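Local coordinates for protein hypothetical hydrolase (Bacteroides thetaiotaomicron, PDB 3TC9) that is of uncertain function, joining an IPT/TIG immunoglobulin-like domain to a six-bladed beta-propeller, and probably serves as an auxiliary nutrient-binding protein, at residues Val140-Asp145 / Asn150-Val155; Pro160-Asp165 / Val171-Ser176. All coordinates share one frame; numbering follows the deposited sequence.

Contact 1 (Val140-Asp145 / Asn150-Val155); sequences VWLSFD and NHLYLV. With EDO (1,2-ethanediol), chain U.
Leu152 sets a methyl squarely over the ring of Phe144: CD1 stands 3.8 Å from the ring centroid, 2° off the ring normal, a CH-pi contact. Leu152 can be followed outward from the backbone. Its CB lies 3.7 Å from Phe144 CE1; chi1 (175°) sets CG anti to the backbone N, and chi2 (59°) then brings CD1 across to strand 141-145, against one face of the Phe144 ring and 3.7 Å from Ser143 C, while CD2 turns to Leu142 CD2. Replacing Phe144 with an alanine would probably strip Leu152 CD1 of the aromatic face it rests on and lose the stack with His149. The two segments form an antiparallel beta hairpin within one blade of the propeller, and strand 141-145 is one of the two edge strands of its sheet. Ser143 and Tyr153 make a hydrogen-bonded pair, Ser143 N reaching Tyr153 O at 2.8 Å. On the face shared by Trp141 and Val155, Val155 CG2 presses on Trp141 CB (3.5 Å). Near the turn a water bridges Asp145 OD2, His151 ND1 and Tyr153 OH, donating to the carboxylate at 2.7 Å; it sits in the plane of both rings, at their edges, and Asp145 OD1 forms a salt bridge with Arg212. At the far end, ethanediol O2 donates to Val140 O.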
loop_
_atom_site.group_PDB
_atom_site.type_symbol
_atom_site.label_atom_id
_atom_site.label_comp_id
_atom_site.label_asym_id
_atom_site.label_seq_id
_atom_site.Cartn_x
_atom_site.Cartn_y
_atom_site.Cartn_z
ATOM N N VAL B 140 25.607 5.809 -11.558
ATOM C CA VAL B 140 24.870 5.483 -12.795
ATOM C C VAL B 140 23.902 4.312 -12.597
ATOM O O VAL B 140 22.972 4.146 -13.386
ATOM C CB VAL B 140 25.812 5.241 -14.002
ATOM C CG1 VAL B 140 26.755 6.423 -14.206
ATOM C CG2 VAL B 140 26.596 3.919 -13.894
ATOM N N TRP B 141 24.121 3.510 -11.549
ATOM C CA TRP B 141 23.282 2.352 -11.282
ATOM C C TRP B 141 23.250 2.142 -9.802
ATOM O O TRP B 141 24.304 2.135 -9.170
ATOM C CB TRP B 141 23.806 1.105 -12.028
ATOM C CG TRP B 141 22.758 0.077 -12.282
ATOM C CD1 TRP B 141 22.435 -0.985 -11.488
ATOM C CD2 TRP B 141 21.868 0.021 -13.414
ATOM N NE1 TRP B 141 21.416 -1.716 -12.067
ATOM C CE2 TRP B 141 21.069 -1.133 -13.260
ATOM C CE3 TRP B 141 21.730 0.793 -14.589
ATOM C CZ2 TRP B 141 20.104 -1.500 -14.199
ATOM C CZ3 TRP B 141 20.781 0.421 -15.526
ATOM C CH2 TRP B 141 19.980 -0.714 -15.329
ATOM N N LEU B 142 22.038 2.088 -9.233
ATOM C CA LEU B 142 21.840 1.925 -7.793
ATOM C C LEU B 142 21.171 0.577 -7.542
ATOM O O LEU B 142 20.229 0.229 -8.262
ATOM C CB LEU B 142 21.000 3.090 -7.229
ATOM C CG LEU B 142 21.705 4.444 -7.142
ATOM C CD1 LEU B 142 20.710 5.590 -7.039
ATOM C CD2 LEU B 142 22.590 4.507 -5.932
ATOM N N SER B 143 21.686 -0.206 -6.559
ATOM C CA SER B 143 21.165 -1.545 -6.259
ATOM C C SER B 143 21.366 -1.916 -4.799
ATOM O O SER B 143 22.498 -1.900 -4.291
ATOM C CB SER B 143 21.839 -2.584 -7.151
ATOM O OG SER B 143 21.435 -3.900 -6.825
ATOM N N PHE B 144 20.258 -2.259 -4.130
ATOM C CA PHE B 144 20.290 -2.727 -2.751
ATOM C C PHE B 144 20.826 -4.145 -2.700
ATOM O O PHE B 144 20.632 -4.918 -3.634
ATOM C CB PHE B 144 18.875 -2.688 -2.129
ATOM C CG PHE B 144 18.508 -1.354 -1.548
ATOM C CD1 PHE B 144 19.108 -0.899 -0.371
ATOM C CD2 PHE B 144 17.588 -0.524 -2.190
ATOM C CE1 PHE B 144 18.802 0.358 0.146
ATOM C CE2 PHE B 144 17.273 0.736 -1.667
ATOM C CZ PHE B 144 17.885 1.166 -0.506
ATOM N N ASP B 145 21.467 -4.503 -1.596
ATOM C CA ASP B 145 21.872 -5.878 -1.368
ATOM C C ASP B 145 20.575 -6.646 -1.036
ATOM O O ASP B 145 19.866 -6.227 -0.114
ATOM C CB ASP B 145 22.904 -5.948 -0.227
ATOM C CG ASP B 145 23.394 -7.332 0.169
ATOM O OD1 ASP B 145 22.764 -8.339 -0.246
ATOM O OD2 ASP B 145 24.382 -7.411 0.930
ATOM N N ASN B 150 20.126 -2.521 4.391
ATOM C CA ASN B 150 20.853 -1.357 4.897
ATOM C C ASN B 150 22.021 -1.031 4.000
ATOM O O ASN B 150 22.660 0.003 4.197
ATOM C CB ASN B 150 21.339 -1.551 6.341
ATOM C CG ASN B 150 20.218 -1.547 7.349
ATOM O OD1 ASN B 150 19.210 -0.836 7.207
ATOM N ND2 ASN B 150 20.360 -2.374 8.367
ATOM N N HIS B 151 22.312 -1.909 3.028
ATOM C CA HIS B 151 23.442 -1.752 2.122
ATOM C C HIS B 151 22.966 -1.428 0.713
ATOM O O HIS B 151 22.342 -2.251 0.043
ATOM C CB HIS B 151 24.328 -3.015 2.145
ATOM C CG HIS B 151 25.062 -3.195 3.442
ATOM N ND1 HIS B 151 25.864 -4.303 3.674
ATOM C CD2 HIS B 151 25.100 -2.397 4.536
ATOM C CE1 HIS B 151 26.376 -4.125 4.876
ATOM N NE2 HIS B 151 25.922 -3.008 5.443
ATOM N N LEU B 152 23.240 -0.197 0.281
ATOM C CA LEU B 152 22.893 0.293 -1.046
ATOM C C LEU B 152 24.185 0.456 -1.854
ATOM O O LEU B 152 25.033 1.282 -1.513
ATOM C CB LEU B 152 22.100 1.617 -0.947
ATOM C CG LEU B 152 21.760 2.340 -2.282
ATOM C CD1 LEU B 152 20.923 1.446 -3.206
ATOM C CD2 LEU B 152 21.071 3.648 -2.003
ATOM N N TYR B 153 24.337 -0.340 -2.914
ATOM C CA TYR B 153 25.519 -0.271 -3.770
ATOM C C TYR B 153 25.259 0.613 -4.976
ATOM O O TYR B 153 24.110 0.736 -5.439
ATOM C CB TYR B 153 25.959 -1.679 -4.219
ATOM C CG TYR B 153 26.534 -2.498 -3.086
ATOM C CD1 TYR B 153 27.882 -2.413 -2.755
ATOM C CD2 TYR B 153 25.721 -3.322 -2.312
ATOM C CE1 TYR B 153 28.412 -3.134 -1.687
ATOM C CE2 TYR B 153 26.245 -4.068 -1.259
ATOM C CZ TYR B 153 27.596 -3.980 -0.957
ATOM O OH TYR B 153 28.121 -4.706 0.080
ATOM N N LEU B 154 26.334 1.214 -5.493
ATOM C CA LEU B 154 26.297 2.073 -6.675
ATOM C C LEU B 154 27.551 1.841 -7.517
ATOM O O LEU B 154 28.608 1.537 -6.965
ATOM C CB LEU B 154 26.132 3.575 -6.305
ATOM C CG LEU B 154 27.288 4.309 -5.554
ATOM C CD1 LEU B 154 28.335 4.903 -6.532
ATOM C CD2 LEU B 154 26.752 5.465 -4.746
ATOM N N VAL B 155 27.444 2.014 -8.842
ATOM C CA VAL B 155 28.562 1.949 -9.779
ATOM C C VAL B 155 28.604 3.317 -10.442
ATOM O O VAL B 155 27.566 3.949 -10.566
ATOM C CB VAL B 155 28.535 0.764 -10.788
ATOM C CG1 VAL B 155 28.764 -0.565 -10.077
ATOM C CG2 VAL B 155 27.257 0.736 -11.623
HETATM C C1 EDO U . 24.207 3.295 -17.236
HETATM O O1 EDO U . 24.412 1.939 -16.861
HETATM C C2 EDO U . 22.753 3.612 -16.924
HETATM O O2 EDO U . 22.674 4.663 -15.957
HETATM O O HOH W 1 26.519 -5.952 1.557
#

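Contact 2 (Pro160-Asp165 / Val171-Ser176); sequences PTRLID and VSTVYS
This is a beta-hairpin contact broken by a classic beta bulge, in the same propeller blade, between strand 159-165 and strand 170-175. Thr161 O faces two successive amides: Val174 N donates to it at 2.8 Å, Tyr175 N only weakly at 3.4 Å. The extra residue shifts the register by one, so Val174 turns its CB toward the partner strand, where its CG2 packs on Leu163 CB. Beyond the bulge the pairing is regular: Leu163 and Ser172 exchange two backbone hydrogen bonds, Leu163 N to Ser172 O and Ser172 N to Leu163 O. On the other side of it, Thr161 N donates to Tyr175 O at 2.9 Å, and a water donates to the same carbonyl.

Arg162 crosses the face it shares with Val171 and Thr173. Its chain bends at chi3 (68°), which folds the guanidinium back over the opposite strand. Val171 CG1 lies over one face of that group, 3.5 Å from Arg162 NH2, while Ser172 O lies at its edge in plane. Thr173 OG1 approaches obliquely, 3.6 Å from Arg162 NE. The polar ends have their stronger partners outside: Arg162 NH2 forms a salt bridge with Asp127 and bonds to Lys126 O, and Asp127 OD1 also accepts from Thr173 OG1. Nearer the turn, Ile164 CG1 meets Val171 CG2 at 4.4 Å. With a methyl over one face, the Arg162 guanidinium is likely to be limited in its rotation by the salt bridge and the bond to Lys126 O, and Asp127 probably offsets its charge.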
loop_
_atom_site.group_PDB
_atom_site.type_symbol
_atom_site.label_atom_id
_atom_site.label_comp_id
_atom_site.label_asym_id
_atom_site.label_seq_id
_atom_site.Cartn_x
_atom_site.Cartn_y
_atom_site.Cartn_z
ATOM N N PRO B 160 34.680 4.905 -8.811
ATOM C CA PRO B 160 34.577 3.627 -8.094
ATOM C C PRO B 160 33.171 3.133 -7.753
ATOM O O PRO B 160 32.207 3.898 -7.706
ATOM C CB PRO B 160 35.325 3.903 -6.784
ATOM C CG PRO B 160 36.146 5.099 -7.029
ATOM C CD PRO B 160 35.377 5.914 -7.985
ATOM N N THR B 161 33.088 1.811 -7.497
ATOM C CA THR B 161 31.927 1.102 -6.993
ATOM C C THR B 161 31.915 1.415 -5.517
ATOM O O THR B 161 32.941 1.264 -4.845
ATOM C CB THR B 161 32.008 -0.378 -7.340
ATOM O OG1 THR B 161 32.062 -0.475 -8.767
ATOM C CG2 THR B 161 30.810 -1.169 -6.802
ATOM N N ARG B 162 30.802 1.949 -5.023
ATOM C CA ARG B 162 30.773 2.381 -3.643
ATOM C C ARG B 162 29.582 1.793 -2.892
ATOM O O ARG B 162 28.690 1.194 -3.498
ATOM C CB ARG B 162 30.786 3.918 -3.593
ATOM C CG ARG B 162 32.066 4.482 -4.231
ATOM C CD ARG B 162 32.248 5.952 -4.000
ATOM N NE ARG B 162 32.521 6.236 -2.599
ATOM C CZ ARG B 162 32.799 7.445 -2.123
ATOM N NH1 ARG B 162 32.833 8.494 -2.935
ATOM N NH2 ARG B 162 33.049 7.612 -0.835
ATOM N N LEU B 163 29.612 1.921 -1.544
ATOM C CA LEU B 163 28.566 1.413 -0.669
ATOM C C LEU B 163 28.032 2.519 0.238
ATOM O O LEU B 163 28.807 3.220 0.886
ATOM C CB LEU B 163 29.113 0.231 0.170
ATOM C CG LEU B 163 28.271 -0.248 1.344
ATOM C CD1 LEU B 163 26.957 -0.873 0.868
ATOM C CD2 LEU B 163 29.058 -1.174 2.251
ATOM N N ILE B 164 26.699 2.658 0.272
ATOM C CA ILE B 164 25.945 3.543 1.164
ATOM C C ILE B 164 25.360 2.626 2.223
ATOM O O ILE B 164 24.451 1.836 1.923
ATOM C CB ILE B 164 24.867 4.397 0.428
ATOM C CG1 ILE B 164 25.508 5.423 -0.557
ATOM C CG2 ILE B 164 23.920 5.083 1.423
ATOM C CD1 ILE B 164 24.566 5.848 -1.690
ATOM N N ASP B 165 25.940 2.661 3.428
ATOM C CA ASP B 165 25.535 1.819 4.557
ATOM C C ASP B 165 24.647 2.646 5.471
ATOM O O ASP B 165 25.136 3.571 6.123
ATOM C CB ASP B 165 26.787 1.289 5.284
ATOM C CG ASP B 165 26.542 0.323 6.437
ATOM O OD1 ASP B 165 25.394 0.276 6.954
ATOM O OD2 ASP B 165 27.500 -0.379 6.834
ATOM N N VAL B 171 29.795 5.973 3.980
ATOM C CA VAL B 171 29.978 5.778 2.538
ATOM C C VAL B 171 31.398 5.265 2.319
ATOM O O VAL B 171 32.345 5.936 2.711
ATOM C CB VAL B 171 29.665 7.054 1.701
ATOM C CG1 VAL B 171 29.797 6.771 0.208
ATOM C CG2 VAL B 171 28.264 7.587 2.023
ATOM N N SER B 172 31.539 4.078 1.707
ATOM C CA SER B 172 32.845 3.446 1.478
ATOM C C SER B 172 33.042 3.031 0.038
ATOM O O SER B 172 32.087 2.960 -0.721
ATOM C CB SER B 172 33.010 2.227 2.379
ATOM O OG SER B 172 31.871 1.381 2.336
ATOM N N THR B 173 34.288 2.766 -0.343
ATOM C CA THR B 173 34.634 2.327 -1.694
ATOM C C THR B 173 34.777 0.804 -1.658
ATOM O O THR B 173 35.462 0.268 -0.782
ATOM C CB THR B 173 35.895 3.070 -2.164
ATOM O OG1 THR B 173 35.607 4.469 -2.139
ATOM C CG2 THR B 173 36.333 2.676 -3.570
ATOM N N VAL B 174 34.128 0.118 -2.600
ATOM C CA VAL B 174 34.132 -1.340 -2.685
ATOM C C VAL B 174 35.194 -1.806 -3.701
ATOM O O VAL B 174 35.942 -2.735 -3.397
ATOM C CB VAL B 174 32.695 -1.831 -3.021
ATOM C CG1 VAL B 174 32.680 -3.234 -3.616
ATOM C CG2 VAL B 174 31.796 -1.752 -1.787
ATOM N N TYR B 175 35.275 -1.162 -4.884
ATOM C CA TYR B 175 36.242 -1.535 -5.916
ATOM C C TYR B 175 36.517 -0.368 -6.873
ATOM O O TYR B 175 35.581 0.286 -7.320
ATOM C CB TYR B 175 35.749 -2.769 -6.697
ATOM C CG TYR B 175 36.858 -3.443 -7.471
ATOM C CD1 TYR B 175 37.661 -4.411 -6.877
ATOM C CD2 TYR B 175 37.133 -3.085 -8.788
ATOM C CE1 TYR B 175 38.703 -5.018 -7.578
ATOM C CE2 TYR B 175 38.177 -3.676 -9.493
ATOM C CZ TYR B 175 38.954 -4.652 -8.890
ATOM O OH TYR B 175 39.969 -5.250 -9.607
ATOM N N SER B 176 37.801 -0.121 -7.189
ATOM C CA SER B 176 38.254 0.948 -8.087
ATOM C C SER B 176 39.064 0.374 -9.257
ATOM O O SER B 176 39.563 -0.745 -9.164
ATOM C CB SER B 176 39.126 1.948 -7.328
ATOM O OG SER B 176 38.572 2.334 -6.083
HETATM O O HOH W 2 35.082 0.200 -9.954
#

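How the contacts relate
Contact 1 closes before contact 2 opens, and their centres lie about 9 Å apart in one antiparallel sheet, a blade of the propeller. Across that sheet the strands run 128-129, 170-175, 159-165, 151-156, 141-145, so the two hairpins are neighbours joined through strands 151-156 and 159-165. Leu152 O lies 2.8 Å from Ile164 N and Leu154 O 3.0 Å from Arg162 N, probable hydrogen bonds that make the meander continuous. The blade is therefore built largely from consecutive strands, with the short strand 128-129 added beside 170-175. Contact 1 is sandwiched between blades, against strands 401-407 and 181-186; contact 2, farther from the centre of the chain, still meets strand 107-113 through Ile164 and Val171.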